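Local coordinates for uncharacterized protein (Bacteroides ovatus, PDB 4ID2) that is of unknown function, belongs to the DUF4738 family and adopts a beta-barrel-like fold, at residues T141-A144 against D145-S149. Residues are numbered along the deposited sequence; the frame is centred on the assembly and turned at random.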
loop_
_atom_site.group_PDB
_atom_site.type_symbol
_atom_site.label_atom_id
_atom_site.label_comp_id
_atom_site.label_asym_id
_atom_site.label_seq_id
_atom_site.Cartn_x
_atom_site.Cartn_y
_atom_site.Cartn_z
ATOM N N THR A 141 -9.371 -0.243 17.647
ATOM C CA THR A 141 -10.801 0.080 17.668
ATOM C C THR A 141 -11.300 -0.138 19.087
ATOM O O THR A 141 -11.085 -1.215 19.634
ATOM C CB THR A 141 -11.565 -0.750 16.634
ATOM O OG1 THR A 141 -10.961 -0.540 15.356
ATOM C CG2 THR A 141 -13.050 -0.386 16.567
ATOM N N ILE A 142 -11.933 0.883 19.696
ATOM C CA ILE A 142 -12.454 0.791 21.063
ATOM C C ILE A 142 -13.963 0.985 21.016
ATOM O O ILE A 142 -14.429 1.983 20.464
ATOM C CB ILE A 142 -11.772 1.815 22.003
ATOM C CG1 ILE A 142 -10.258 1.562 22.079
ATOM C CG2 ILE A 142 -12.394 1.746 23.414
ATOM C CD1 ILE A 142 -9.442 2.757 22.493
ATOM N N THR A 143 -14.733 0.044 21.603
ATOM C CA THR A 143 -16.196 0.155 21.614
ATOM C C THR A 143 -16.621 1.093 22.732
ATOM O O THR A 143 -15.799 1.460 23.568
ATOM C CB THR A 143 -16.859 -1.219 21.777
ATOM O OG1 THR A 143 -16.540 -1.742 23.067
ATOM C CG2 THR A 143 -16.454 -2.206 20.685
ATOM N N ALA A 144 -17.907 1.460 22.768
ATOM C CA ALA A 144 -18.432 2.345 23.806
ATOM C C ALA A 144 -18.311 1.722 25.211
ATOM O O ALA A 144 -18.104 2.461 26.179
ATOM C CB ALA A 144 -19.882 2.696 23.515
ATOM N N ASP A 145 -18.378 0.370 25.318
ATOM C CA ASP A 145 -18.224 -0.324 26.602
ATOM C C ASP A 145 -16.744 -0.754 26.862
ATOM O O ASP A 145 -16.506 -1.609 27.706
ATOM C CB ASP A 145 -19.188 -1.530 26.714
ATOM C CG ASP A 145 -18.900 -2.697 25.792
ATOM O OD1 ASP A 145 -18.465 -2.454 24.647
ATOM O OD2 ASP A 145 -19.176 -3.852 26.195
ATOM N N GLY A 146 -15.777 -0.131 26.185
ATOM C CA GLY A 146 -14.361 -0.387 26.415
ATOM C C GLY A 146 -13.738 -1.635 25.816
ATOM O O GLY A 146 -12.572 -1.902 26.116
ATOM N N LYS A 147 -14.462 -2.408 24.965
ATOM C CA LYS A 147 -13.861 -3.596 24.339
ATOM C C LYS A 147 -12.924 -3.121 23.243
ATOM O O LYS A 147 -13.345 -2.382 22.357
ATOM C CB LYS A 147 -14.908 -4.585 23.800
ATOM C CG LYS A 147 -15.702 -5.280 24.903
ATOM C CD LYS A 147 -16.821 -6.151 24.350
ATOM C CE LYS A 147 -17.526 -6.920 25.439
ATOM N NZ LYS A 147 -18.691 -7.679 24.913
HETATM N N MSE A 148 -11.644 -3.485 23.341
HETATM C CA MSE A 148 -10.618 -3.023 22.425
HETATM C C MSE A 148 -10.147 -4.135 21.481
HETATM O O MSE A 148 -9.990 -5.273 21.909
HETATM C CB MSE A 148 -9.450 -2.491 23.253
HETATM C CG MSE A 148 -8.418 -1.748 22.440
HETATM SE SE MSE A 148 -6.645 -2.423 22.658
HETATM C CE MSE A 148 -6.891 -4.288 22.147
ATOM N N SER A 149 -9.903 -3.795 20.200
ATOM C CA SER A 149 -9.385 -4.735 19.197
ATOM C C SER A 149 -8.283 -4.068 18.369
ATOM O O SER A 149 -8.302 -2.855 18.192
ATOM C CB SER A 149 -10.500 -5.249 18.293
ATOM O OG SER A 149 -11.190 -4.205 17.630
#
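Thr-143 and Asp-145 meet at the tip of a beta hairpin, where a type I turn from Thr-143 to Gly-146 with a G1 beta bulge joins strand 134-142 to strand 148-158 of an antiparallel sheet. Thr-143 N closes it on Lys-147 O at 2.9 Å. Thr-143 OG1 does double duty: it donates to Asp-145 OD1 at 2.6 Å, nearly in line with that C-O bond, and accepts from Lys-147 N at 2.9 Å. With chi1 at 66°, the hydroxyl stands between backbone N and carbonyl carbon and faces both partners, while CG2 lies near Lys-147 O. A valine in its place would probably leave the Asp-145 carboxylate free to turn and Lys-147 N without its acceptor. The backbone at Gly-146 has phi 79°, which residues with a CB adopt less readily, hence glycine; its N reaches Thr-143 O from above the carbonyl plane.

The strand ends are packed, the turn open. On one face branched Ile-142 is buried against Leu-75, Leu-77 and Leu-85; its CG1 meets CG of selenomethionine Met-148 at 3.8 Å, and the flexible chain of Met-148 bends away to Leu-85 and Phe-89. On the other, polar face, Thr-141 and Ser-149 both bond through their hydroxyls to Gln-151. Solvent lies by the turn, where Asp-145 is exposed and Lys-147 stretches its charged end outward. At the hydrogen-bonded pair Thr-141/Ser-149, a nearly straight bond (171°) runs from Thr-141 N to Ser-149 O, 2.9 Å long.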